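Local coordinates for mycobacterial cidal antitoxin MbcA (Mycobacterium tuberculosis, PDB 6FKG), which neutralises the NAD+ phosphorylase toxin MbcT by blocking access to its active site, as the antitoxin of a type II toxin-antitoxin system, at residues L19-E24 against Q73-M78; D63-V68 against A104-M109; V30-R35 against Q48-Q53; N6-T11 against A38-G43. One frame throughout, in Å; residues are numbered along the deposited sequence.

Contact 1 of 4, residues L19-E24 against Q73-M78; sequences LGLTYE and QANVWM
N75 reaches from helix 71-78 to the backbone where helix 7-19 gives way to G20 and gives one N-H of its amide to L19 O, ND2 to O 3.1 Å. The bond is nearly straight (168° at the hydrogen) and lies close to the amide plane of N75, while the donor sits somewhat tilted from the L19 carbonyl plane. What aims the amide this way is an extended first torsion, with CG opposite the backbone N (chi1 -177°). ND2 also gives an N-H to a water 2.9 Å away, and that water lies 2.6 Å from G20 O and probably donates to it. G20, the first residue past the helix, has positive phi.

L19, likewise extended at chi1 (-179°), sends CD1 to A74 CB at 3.6 Å and CD2 to 4.0 Å from CG of M78, whose chain is bent twice. L21 runs past N75 in the opposite direction and brings CD2 to 3.8 Å from ND2. A62 on L19 and L65 on M78 extend the apolar layer into helix 52-65.

One amide thus serves L19 O directly and probably G20 O through water, at the point where the chain leaves helix 7-19, with apolar contact beside it.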
loop_
_atom_site.group_PDB
_atom_site.type_symbol
_atom_site.label_atom_id
_atom_site.label_comp_id
_atom_site.label_asym_id
_atom_site.label_seq_id
_atom_site.Cartn_x
_atom_site.Cartn_y
_atom_site.Cartn_z
ATOM N N LEU C 19 32.511 -17.047 12.588
ATOM C CA LEU C 19 31.956 -16.031 13.475
ATOM C C LEU C 19 31.524 -16.636 14.815
ATOM O O LEU C 19 31.290 -15.920 15.783
ATOM C CB LEU C 19 30.776 -15.343 12.796
ATOM C CG LEU C 19 30.008 -14.219 13.493
ATOM C CD1 LEU C 19 30.933 -13.100 13.892
ATOM C CD2 LEU C 19 28.912 -13.704 12.543
ATOM N N GLY C 20 31.414 -17.959 14.861
ATOM C CA GLY C 20 31.097 -18.653 16.103
ATOM C C GLY C 20 29.635 -18.626 16.506
ATOM O O GLY C 20 29.300 -18.825 17.678
ATOM N N LEU C 21 28.748 -18.382 15.542
ATOM C CA LEU C 21 27.324 -18.388 15.838
ATOM C C LEU C 21 26.841 -19.787 16.198
ATOM O O LEU C 21 27.345 -20.787 15.687
ATOM C CB LEU C 21 26.523 -17.862 14.651
ATOM C CG LEU C 21 26.881 -16.439 14.208
ATOM C CD1 LEU C 21 25.893 -15.964 13.148
ATOM C CD2 LEU C 21 26.935 -15.473 15.384
ATOM N N THR C 22 25.867 -19.851 17.091
ATOM C CA THR C 22 25.198 -21.113 17.377
ATOM C C THR C 22 24.087 -21.304 16.359
ATOM O O THR C 22 23.622 -20.331 15.775
ATOM C CB THR C 22 24.593 -21.138 18.776
ATOM O OG1 THR C 22 23.487 -20.229 18.817
ATOM C CG2 THR C 22 25.631 -20.718 19.814
ATOM N N TYR C 23 23.648 -22.542 16.157
ATOM C CA TYR C 23 22.546 -22.783 15.222
ATOM C C TYR C 23 21.241 -22.170 15.745
ATOM O O TYR C 23 20.342 -21.864 14.972
ATOM C CB TYR C 23 22.382 -24.283 14.960
ATOM C CG TYR C 23 23.478 -24.849 14.079
ATOM C CD1 TYR C 23 23.972 -24.114 13.009
ATOM C CD2 TYR C 23 24.036 -26.093 14.329
ATOM C CE1 TYR C 23 24.969 -24.608 12.197
ATOM C CE2 TYR C 23 25.043 -26.601 13.518
ATOM C CZ TYR C 23 25.499 -25.849 12.450
ATOM O OH TYR C 23 26.498 -26.322 11.631
ATOM N N GLU C 24 21.130 -21.985 17.061
ATOM C CA GLU C 24 19.963 -21.292 17.591
ATOM C C GLU C 24 19.987 -19.830 17.182
ATOM O O GLU C 24 18.949 -19.273 16.810
ATOM C CB GLU C 24 19.875 -21.400 19.111
ATOM C CG GLU C 24 19.567 -22.801 19.611
ATOM C CD GLU C 24 20.757 -23.722 19.427
ATOM O OE1 GLU C 24 21.890 -23.201 19.466
ATOM O OE2 GLU C 24 20.568 -24.934 19.202
ATOM N N GLN C 73 34.943 -10.505 19.355
ATOM C CA GLN C 73 34.279 -9.206 19.360
ATOM C C GLN C 73 33.266 -9.092 18.228
ATOM O O GLN C 73 32.246 -8.425 18.357
ATOM C CB GLN C 73 35.312 -8.072 19.277
ATOM C CG GLN C 73 36.005 -7.787 20.641
ATOM C CD GLN C 73 36.959 -8.887 21.065
ATOM O OE1 GLN C 73 37.726 -9.396 20.253
ATOM N NE2 GLN C 73 36.923 -9.254 22.353
ATOM N N ALA C 74 33.548 -9.760 17.114
ATOM C CA ALA C 74 32.626 -9.775 15.993
ATOM C C ALA C 74 31.331 -10.436 16.435
ATOM O O ALA C 74 30.233 -9.952 16.168
ATOM C CB ALA C 74 33.241 -10.513 14.809
ATOM N N ASN C 75 31.476 -11.535 17.160
ATOM C CA ASN C 75 30.325 -12.257 17.658
ATOM C C ASN C 75 29.455 -11.391 18.586
ATOM O O ASN C 75 28.253 -11.271 18.388
ATOM C CB ASN C 75 30.801 -13.513 18.376
ATOM C CG ASN C 75 29.661 -14.365 18.865
ATOM O OD1 ASN C 75 28.961 -14.000 19.804
ATOM N ND2 ASN C 75 29.489 -15.528 18.252
ATOM N N VAL C 76 30.074 -10.796 19.600
ATOM C CA VAL C 76 29.375 -9.877 20.498
ATOM C C VAL C 76 28.699 -8.730 19.735
ATOM O O VAL C 76 27.566 -8.333 20.026
ATOM C CB VAL C 76 30.350 -9.274 21.533
ATOM C CG1 VAL C 76 29.659 -8.202 22.374
ATOM C CG2 VAL C 76 30.959 -10.383 22.418
ATOM N N TRP C 77 29.416 -8.181 18.770
ATOM C CA TRP C 77 28.912 -7.048 17.970
ATOM C C TRP C 77 27.586 -7.350 17.270
ATOM O O TRP C 77 26.707 -6.484 17.178
ATOM C CB TRP C 77 29.965 -6.668 16.931
ATOM C CG TRP C 77 29.687 -5.463 16.108
ATOM C CD1 TRP C 77 30.016 -4.166 16.411
ATOM C CD2 TRP C 77 29.092 -5.435 14.797
ATOM N NE1 TRP C 77 29.640 -3.333 15.369
ATOM C CE2 TRP C 77 29.066 -4.088 14.377
ATOM C CE3 TRP C 77 28.549 -6.415 13.956
ATOM C CZ2 TRP C 77 28.535 -3.695 13.143
ATOM C CZ3 TRP C 77 28.027 -6.023 12.721
ATOM C CH2 TRP C 77 28.030 -4.679 12.329
ATOM N N MET C 78 27.436 -8.584 16.792
ATOM C CA MET C 78 26.209 -8.976 16.099
ATOM C C MET C 78 25.000 -8.833 17.009
ATOM O O MET C 78 23.908 -8.537 16.523
ATOM C CB MET C 78 26.294 -10.421 15.587
ATOM C CG MET C 78 27.269 -10.629 14.456
ATOM S SD MET C 78 26.717 -9.857 12.928
ATOM C CE MET C 78 25.223 -10.778 12.595
HETATM O O HOH W 1 27.767 -17.563 19.370
#

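Contact 2 of 4, residues D63-V68 against A104-M109; sequences DALAEV and ALIDAM
I106 points from helix 99-110 into the end of helix 52-65 and the residues that follow, and it is the centre of this contact. Its two branches divide the work. CG2 lies 3.5 Å from A64 O and also faces A64 CB, at 4.0 Å. CD1, at the end of the longer branch, rests beside the L65 backbone, 3.9 Å from L65 N, and touches L65 CB; with CG1 opposite the carbonyl carbon (chi1 -69°), that branch is carried toward L65. L65 and I106 cross at about a right angle, and so do V68 and I106. V68 closes the cluster: CG1 is 3.8 Å from I106 O, and CG2 meets both I106 CG2 and the end of M109, with 3.8 Å between V68 CG2 and M109 CE. A bend at its last torsion brings that methionine methyl over to the valine.

The other side is looser and polar. E67 and D107 approach without touching, OE1 to OD1 5.2 Å, a pair of like charges that would probably repel without a partner. Here R33 of an MbcT chain makes salt bridges to both, and D107 has a further one to R43 of that chain, while Q160 of another MbcT chain bonds E67.

An apolar helix-to-helix seam, with two carboxylates beside it held by toxin arginines, is what the C-terminal toxin-binding domain of the MbcA/ParS/Xre family provides here.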
loop_
_atom_site.group_PDB
_atom_site.type_symbol
_atom_site.label_atom_id
_atom_site.label_comp_id
_atom_site.label_asym_id
_atom_site.label_seq_id
_atom_site.Cartn_x
_atom_site.Cartn_y
_atom_site.Cartn_z
ATOM N N ASP C 63 31.319 -12.646 6.800
ATOM C CA ASP C 63 32.587 -12.532 6.098
ATOM C C ASP C 63 33.085 -11.089 6.082
ATOM O O ASP C 63 34.275 -10.848 6.278
ATOM C CB ASP C 63 32.466 -13.062 4.675
ATOM C CG ASP C 63 32.662 -14.563 4.597
ATOM O OD1 ASP C 63 33.170 -15.159 5.577
ATOM O OD2 ASP C 63 32.306 -15.143 3.552
ATOM N N ALA C 64 32.185 -10.134 5.856
ATOM C CA ALA C 64 32.573 -8.718 5.818
ATOM C C ALA C 64 33.096 -8.270 7.185
ATOM O O ALA C 64 34.113 -7.572 7.295
ATOM C CB ALA C 64 31.404 -7.846 5.397
ATOM N N LEU C 65 32.376 -8.672 8.218
ATOM C CA LEU C 65 32.693 -8.260 9.587
ATOM C C LEU C 65 34.100 -8.689 10.015
ATOM O O LEU C 65 34.736 -8.022 10.827
ATOM C CB LEU C 65 31.637 -8.827 10.543
ATOM C CG LEU C 65 31.641 -8.360 11.993
ATOM C CD1 LEU C 65 31.517 -6.842 12.082
ATOM C CD2 LEU C 65 30.511 -9.046 12.756
ATOM N N ALA C 66 34.606 -9.776 9.436
ATOM C CA ALA C 66 35.935 -10.284 9.808
ATOM C C ALA C 66 37.037 -9.301 9.427
ATOM O O ALA C 66 38.136 -9.331 9.980
ATOM C CB ALA C 66 36.191 -11.661 9.156
ATOM N N GLU C 67 36.753 -8.417 8.479
ATOM C CA GLU C 67 37.738 -7.418 8.096
ATOM C C GLU C 67 37.991 -6.383 9.200
ATOM O O GLU C 67 39.038 -5.747 9.226
ATOM C CB GLU C 67 37.306 -6.699 6.809
ATOM C CG GLU C 67 38.439 -5.870 6.193
ATOM C CD GLU C 67 38.020 -5.068 4.956
ATOM O OE1 GLU C 67 36.819 -5.087 4.604
ATOM O OE2 GLU C 67 38.905 -4.422 4.336
ATOM N N VAL C 68 37.036 -6.199 10.109
ATOM C CA VAL C 68 37.106 -5.040 10.998
ATOM C C VAL C 68 37.081 -5.424 12.475
ATOM O O VAL C 68 37.427 -4.606 13.320
ATOM C CB VAL C 68 35.960 -4.030 10.713
ATOM C CG1 VAL C 68 36.079 -3.481 9.294
ATOM C CG2 VAL C 68 34.579 -4.673 10.886
ATOM N N ALA C 104 27.034 -1.667 4.917
ATOM C CA ALA C 104 27.462 -0.281 4.752
ATOM C C ALA C 104 28.174 0.204 6.022
ATOM O O ALA C 104 29.240 0.844 5.940
ATOM C CB ALA C 104 26.263 0.629 4.396
ATOM N N LEU C 105 27.617 -0.113 7.192
ATOM C CA LEU C 105 28.300 0.235 8.449
ATOM C C LEU C 105 29.697 -0.427 8.529
ATOM O O LEU C 105 30.674 0.218 8.890
ATOM C CB LEU C 105 27.448 -0.157 9.670
ATOM C CG LEU C 105 28.138 -0.008 11.039
ATOM C CD1 LEU C 105 28.697 1.390 11.227
ATOM C CD2 LEU C 105 27.186 -0.349 12.185
ATOM N N ILE C 106 29.805 -1.700 8.159
ATOM C CA ILE C 106 31.102 -2.387 8.179
ATOM C C ILE C 106 32.107 -1.702 7.249
ATOM O O ILE C 106 33.283 -1.517 7.591
ATOM C CB ILE C 106 30.921 -3.881 7.824
ATOM C CG1 ILE C 106 30.185 -4.577 8.975
ATOM C CG2 ILE C 106 32.258 -4.560 7.513
ATOM C CD1 ILE C 106 29.599 -5.960 8.599
ATOM N N ASP C 107 31.644 -1.271 6.084
ATOM C CA ASP C 107 32.510 -0.523 5.172
ATOM C C ASP C 107 32.995 0.796 5.781
ATOM O O ASP C 107 34.160 1.163 5.630
ATOM C CB ASP C 107 31.776 -0.241 3.861
ATOM C CG ASP C 107 32.042 -1.288 2.821
ATOM O OD1 ASP C 107 33.181 -1.797 2.783
ATOM O OD2 ASP C 107 31.121 -1.590 2.035
ATOM N N ALA C 108 32.104 1.495 6.481
ATOM C CA ALA C 108 32.483 2.728 7.168
ATOM C C ALA C 108 33.508 2.437 8.269
ATOM O O ALA C 108 34.468 3.175 8.433
ATOM C CB ALA C 108 31.237 3.448 7.747
ATOM N N MET C 109 33.321 1.340 8.988
ATOM C CA MET C 109 34.288 0.910 10.003
ATOM C C MET C 109 35.662 0.650 9.389
ATOM O O MET C 109 36.694 1.082 9.906
ATOM C CB MET C 109 33.770 -0.343 10.704
ATOM C CG MET C 109 32.529 -0.061 11.535
ATOM S SD MET C 109 31.770 -1.574 12.125
ATOM C CE MET C 109 33.051 -2.147 13.242
#

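Contact 3 of 4, residues V30-R35 against Q48-Q53; sequences VDASPR and QRLNKQ
R49, just ahead of helix 52-65, reaches D31 in the turn between helices 23-30 and 34-41, an arrangement consistent with the helix-turn-helix of Xre-type proteins. The side chains cross at about a right angle, carboxylate and guanidinium planes 58° apart. R49 CG sits between its backbone N and carbonyl carbon (chi1 47°), and a bend at chi3 brings the guanidinium back to D31. NH2 meets D31 OD1 within its own plane but from above the carboxylate plane; the salt bridge, 2.5 Å between NH2 and OD1, is so short that its exact length is doubtful. One face of the guanidinium lies over A32 CA, 3.7 Å from the plane.

A32 CB packs on L50 CD1 at 3.7 Å. N51 binds the end of helix 23-30 through its N, 3.2 Å from V30 O, and caps helix 52-65 through OD1, which accepts from R54 N.

R35 and Q48 stand almost perpendicular, guanidinium against amide at 88°. Both nitrogens are donors, and R35 NH2 and Q48 NE2 come to 3.4 Å without bonding; D119 of an MbcT chain takes a salt bridge from R35 and a hydrogen bond from Q48.

Between these pairs a water accepts from S33 N at 3.0 Å and donates to R49 O at 2.7 Å.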
loop_
_atom_site.group_PDB
_atom_site.type_symbol
_atom_site.label_atom_id
_atom_site.label_comp_id
_atom_site.label_asym_id
_atom_site.label_seq_id
_atom_site.Cartn_x
_atom_site.Cartn_y
_atom_site.Cartn_z
ATOM N N VAL C 30 17.375 -16.511 10.455
ATOM C CA VAL C 30 16.921 -16.976 9.140
ATOM C C VAL C 30 15.569 -17.659 9.198
ATOM O O VAL C 30 15.147 -18.290 8.225
ATOM C CB VAL C 30 17.940 -17.946 8.490
ATOM C CG1 VAL C 30 19.317 -17.297 8.461
ATOM C CG2 VAL C 30 17.990 -19.281 9.237
ATOM N N ASP C 31 14.897 -17.531 10.340
ATOM C CA ASP C 31 13.555 -18.093 10.516
ATOM C C ASP C 31 13.518 -19.603 10.276
ATOM O O ASP C 31 12.700 -20.104 9.499
ATOM C CB ASP C 31 12.568 -17.379 9.584
ATOM C CG ASP C 31 11.121 -17.687 9.911
ATOM O OD1 ASP C 31 10.855 -18.143 11.040
ATOM O OD2 ASP C 31 10.257 -17.479 9.034
ATOM N N ALA C 32 14.399 -20.334 10.955
ATOM C CA ALA C 32 14.424 -21.794 10.843
ATOM C C ALA C 32 14.687 -22.407 12.202
ATOM O O ALA C 32 15.178 -21.735 13.091
ATOM C CB ALA C 32 15.490 -22.245 9.851
ATOM N N SER C 33 14.368 -23.685 12.358
ATOM C CA SER C 33 14.768 -24.401 13.567
ATOM C C SER C 33 16.274 -24.577 13.535
ATOM O O SER C 33 16.880 -24.557 12.451
ATOM C CB SER C 33 14.079 -25.763 13.652
ATOM O OG SER C 33 14.539 -26.599 12.599
ATOM N N PRO C 34 16.891 -24.748 14.709
ATOM C CA PRO C 34 18.329 -25.040 14.770
ATOM C C PRO C 34 18.700 -26.315 14.003
ATOM O O PRO C 34 19.743 -26.341 13.341
ATOM C CB PRO C 34 18.588 -25.199 16.272
ATOM C CG PRO C 34 17.539 -24.355 16.913
ATOM C CD PRO C 34 16.318 -24.519 16.051
ATOM N N ARG C 35 17.860 -27.348 14.076
ATOM C CA ARG C 35 18.140 -28.579 13.344
ATOM C C ARG C 35 18.138 -28.339 11.833
ATOM O O ARG C 35 18.967 -28.892 11.109
ATOM C CB ARG C 35 17.132 -29.678 13.680
ATOM C CG ARG C 35 17.417 -30.968 12.915
ATOM C CD ARG C 35 16.640 -32.167 13.436
ATOM N NE ARG C 35 15.204 -32.022 13.239
ATOM C CZ ARG C 35 14.541 -32.477 12.179
ATOM N NH1 ARG C 35 15.184 -33.115 11.205
ATOM N NH2 ARG C 35 13.230 -32.293 12.093
ATOM N N GLN C 48 11.699 -28.523 5.794
ATOM C CA GLN C 48 11.087 -27.540 6.690
ATOM C C GLN C 48 11.369 -26.118 6.231
ATOM O O GLN C 48 12.223 -25.897 5.364
ATOM C CB GLN C 48 11.590 -27.724 8.130
ATOM C CG GLN C 48 11.241 -29.074 8.750
ATOM C CD GLN C 48 12.271 -30.148 8.440
ATOM O OE1 GLN C 48 13.228 -29.912 7.701
ATOM N NE2 GLN C 48 12.079 -31.337 9.009
ATOM N N ARG C 49 10.648 -25.166 6.827
ATOM C CA ARG C 49 10.834 -23.738 6.561
ATOM C C ARG C 49 12.258 -23.264 6.828
ATOM O O ARG C 49 12.806 -23.475 7.912
ATOM C CB ARG C 49 9.863 -22.907 7.405
ATOM C CG ARG C 49 9.806 -23.324 8.872
ATOM C CD ARG C 49 8.936 -22.392 9.707
ATOM N NE ARG C 49 9.713 -21.342 10.366
ATOM C CZ ARG C 49 10.378 -21.495 11.511
ATOM N NH1 ARG C 49 10.367 -22.661 12.146
ATOM N NH2 ARG C 49 11.050 -20.476 12.031
ATOM N N LEU C 50 12.851 -22.610 5.836
ATOM C CA LEU C 50 14.177 -22.020 6.001
ATOM C C LEU C 50 14.398 -20.941 4.955
ATOM O O LEU C 50 14.256 -21.193 3.758
ATOM C CB LEU C 50 15.271 -23.080 5.897
ATOM C CG LEU C 50 16.690 -22.531 6.066
ATOM C CD1 LEU C 50 17.521 -23.434 6.964
ATOM C CD2 LEU C 50 17.365 -22.361 4.710
ATOM N N ASN C 51 14.752 -19.745 5.405
ATOM C CA ASN C 51 14.942 -18.643 4.473
ATOM C C ASN C 51 16.378 -18.639 3.959
ATOM O O ASN C 51 17.279 -18.109 4.602
ATOM C CB ASN C 51 14.589 -17.303 5.131
ATOM C CG ASN C 51 14.463 -16.178 4.115
ATOM O OD1 ASN C 51 15.149 -16.180 3.096
ATOM N ND2 ASN C 51 13.576 -15.230 4.377
ATOM N N LYS C 52 16.578 -19.244 2.793
ATOM C CA LYS C 52 17.911 -19.342 2.206
ATOM C C LYS C 52 18.513 -17.970 1.886
ATOM O O LYS C 52 19.712 -17.760 2.038
ATOM C CB LYS C 52 17.861 -20.193 0.940
ATOM C CG LYS C 52 19.148 -20.181 0.132
ATOM C CD LYS C 52 19.018 -21.084 -1.089
ATOM C CE LYS C 52 20.129 -20.822 -2.094
ATOM N NZ LYS C 52 19.941 -21.663 -3.295
ATOM N N GLN C 53 17.680 -17.048 1.426
ATOM C CA GLN C 53 18.142 -15.695 1.149
ATOM C C GLN C 53 18.769 -15.069 2.399
ATOM O O GLN C 53 19.822 -14.436 2.323
ATOM C CB GLN C 53 16.985 -14.824 0.645
ATOM C CG GLN C 53 17.408 -13.403 0.276
ATOM C CD GLN C 53 16.228 -12.437 0.150
ATOM O OE1 GLN C 53 15.156 -12.802 -0.338
ATOM N NE2 GLN C 53 16.425 -11.196 0.598
HETATM O O HOH W 2 12.925 -25.089 10.135
#

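Contact 4 of 4, residues N6-T11 against A38-G43; sequences NVLAST and ARWTAG
N6 faces G43 where two helix ends meet: N6 is the N-cap of helix 7-19, and G43 closes helix 34-41 with a Schellman motif. The N6 side chain can be followed outward. At CB the chain turns so that CG sits between the backbone N and the carbonyl carbon (chi1 69°), folding the amide back over the first turn of its own helix. From CG, OD1 takes the capping bond from A9 N, 2.9 Å between OD1 and N, with the donor well above the carbonyl plane. ND2 goes the other way and comes within 3.6 Å of G43 CA, close enough because glycine has no side chain there. Two waters accept from ND2. One also donates to W40 O, and the second, 2.9 Å from ND2, takes N6 N as well and donates to G43 O, so the cap and the opposite helix end are joined through water.

Beside this polar strip the packing is apolar. A9 CB lies over one face of the W40 ring, toward its rim, 4.0 Å from CZ3, and L8 CG comes 4.3 Å from CH2. W40 also rests on V12, L50 and L55. V7 touches L138 and L8 touches F137 of an MbcT chain.

The closest direct approach between the two segments is A9 CB to W40 O, 3.3 Å, the same carbonyl oxygen that accepts from G43 N.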
loop_
_atom_site.group_PDB
_atom_site.type_symbol
_atom_site.label_atom_id
_atom_site.label_comp_id
_atom_site.label_asym_id
_atom_site.label_seq_id
_atom_site.Cartn_x
_atom_site.Cartn_y
_atom_site.Cartn_z
ATOM N N ASN C 6 27.527 -30.020 -0.744
ATOM C CA ASN C 6 27.542 -29.065 -1.846
ATOM C C ASN C 6 28.275 -27.786 -1.455
ATOM O O ASN C 6 28.282 -27.378 -0.280
ATOM C CB ASN C 6 26.119 -28.744 -2.319
ATOM C CG ASN C 6 25.330 -27.944 -1.303
ATOM O OD1 ASN C 6 25.374 -26.717 -1.298
ATOM N ND2 ASN C 6 24.607 -28.645 -0.429
ATOM N N VAL C 7 28.903 -27.165 -2.445
ATOM C CA VAL C 7 29.818 -26.061 -2.195
ATOM C C VAL C 7 29.108 -24.821 -1.650
ATOM O O VAL C 7 29.664 -24.098 -0.821
ATOM C CB VAL C 7 30.595 -25.702 -3.476
ATOM C CG1 VAL C 7 31.614 -24.641 -3.181
ATOM C CG2 VAL C 7 31.296 -26.944 -4.000
ATOM N N LEU C 8 27.882 -24.573 -2.101
ATOM C CA LEU C 8 27.126 -23.441 -1.566
ATOM C C LEU C 8 26.974 -23.536 -0.035
ATOM O O LEU C 8 27.308 -22.588 0.695
ATOM C CB LEU C 8 25.754 -23.354 -2.233
ATOM C CG LEU C 8 24.770 -22.345 -1.645
ATOM C CD1 LEU C 8 25.388 -20.964 -1.632
ATOM C CD2 LEU C 8 23.508 -22.352 -2.473
ATOM N N ALA C 9 26.478 -24.677 0.438
ATOM C CA ALA C 9 26.269 -24.897 1.865
ATOM C C ALA C 9 27.588 -24.843 2.617
ATOM O O ALA C 9 27.690 -24.228 3.685
ATOM C CB ALA C 9 25.578 -26.228 2.108
ATOM N N SER C 10 28.598 -25.495 2.057
ATOM C CA SER C 10 29.922 -25.520 2.668
ATOM C C SER C 10 30.468 -24.097 2.858
ATOM O O SER C 10 31.054 -23.760 3.892
ATOM C CB SER C 10 30.871 -26.357 1.805
ATOM O OG SER C 10 32.175 -26.364 2.345
ATOM N N THR C 11 30.248 -23.249 1.862
ATOM C CA THR C 11 30.767 -21.893 1.905
ATOM C C THR C 11 30.037 -21.055 2.951
ATOM O O THR C 11 30.665 -20.339 3.734
ATOM C CB THR C 11 30.651 -21.221 0.534
ATOM O OG1 THR C 11 31.267 -22.068 -0.445
ATOM C CG2 THR C 11 31.346 -19.861 0.555
ATOM N N ALA C 38 21.421 -26.702 10.920
ATOM C CA ALA C 38 22.507 -27.670 11.012
ATOM C C ALA C 38 22.514 -28.593 9.799
ATOM O O ALA C 38 23.571 -28.856 9.227
ATOM C CB ALA C 38 22.405 -28.493 12.306
ATOM N N ARG C 39 21.333 -29.070 9.412
ATOM C CA ARG C 39 21.192 -29.960 8.260
ATOM C C ARG C 39 21.511 -29.251 6.941
ATOM O O ARG C 39 22.212 -29.807 6.093
ATOM C CB ARG C 39 19.781 -30.551 8.198
ATOM C CG ARG C 39 19.540 -31.645 9.238
ATOM C CD ARG C 39 18.154 -32.296 9.090
ATOM N NE ARG C 39 17.912 -32.832 7.752
ATOM C CZ ARG C 39 18.330 -34.022 7.324
ATOM N NH1 ARG C 39 19.030 -34.820 8.123
ATOM N NH2 ARG C 39 18.059 -34.412 6.086
ATOM N N TRP C 40 20.987 -28.038 6.774
ATOM C CA TRP C 40 21.238 -27.259 5.569
ATOM C C TRP C 40 22.734 -27.035 5.383
ATOM O O TRP C 40 23.271 -27.263 4.300
ATOM C CB TRP C 40 20.503 -25.914 5.619
ATOM C CG TRP C 40 20.506 -25.188 4.305
ATOM C CD1 TRP C 40 19.531 -25.217 3.346
ATOM C CD2 TRP C 40 21.542 -24.339 3.799
ATOM N NE1 TRP C 40 19.896 -24.424 2.281
ATOM C CE2 TRP C 40 21.127 -23.879 2.534
ATOM C CE3 TRP C 40 22.778 -23.919 4.297
ATOM C CZ2 TRP C 40 21.907 -23.018 1.757
ATOM C CZ3 TRP C 40 23.549 -23.060 3.528
ATOM C CH2 TRP C 40 23.111 -22.624 2.271
ATOM N N THR C 41 23.413 -26.603 6.446
ATOM C CA THR C 41 24.841 -26.324 6.357
ATOM C C THR C 41 25.662 -27.604 6.197
ATOM O O THR C 41 26.825 -27.553 5.800
ATOM C CB THR C 41 25.347 -25.551 7.589
ATOM O OG1 THR C 41 24.951 -26.236 8.784
ATOM C CG2 THR C 41 24.791 -24.144 7.597
ATOM N N ALA C 42 25.058 -28.749 6.513
ATOM C CA ALA C 42 25.718 -30.035 6.328
ATOM C C ALA C 42 25.387 -30.595 4.945
ATOM O O ALA C 42 25.778 -31.711 4.608
ATOM C CB ALA C 42 25.305 -31.022 7.429
ATOM N N GLY C 43 24.669 -29.806 4.152
ATOM C CA GLY C 43 24.318 -30.194 2.796
ATOM C C GLY C 43 23.236 -31.254 2.714
ATOM O O GLY C 43 23.047 -31.874 1.666
HETATM O O HOH W 3 22.496 -27.516 1.647
HETATM O O HOH W 4 25.083 -31.482 -0.297
#

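Contacts 1 and 2 are the buried pair and meet through L65, packed on W77 and M78; contacts 3 and 4 lie partly at the surface and share helix 34-41, with L50 against W40. Helix 52-65 links the two halves of the fold, supplying both contact 2 and contact 3, whose centres are about 25 Å apart on opposite sides of the chain's centre. Chemistry follows place: contact 2 makes no hydrogen bond across its segments, contact 1 adds one hydrogen bond from a side-chain amide to apolar packing, contact 3 relies on a salt bridge and a single backbone hydrogen bond, and contact 4 combines aromatic packing with bridging waters. All four lie beside MbcT chains.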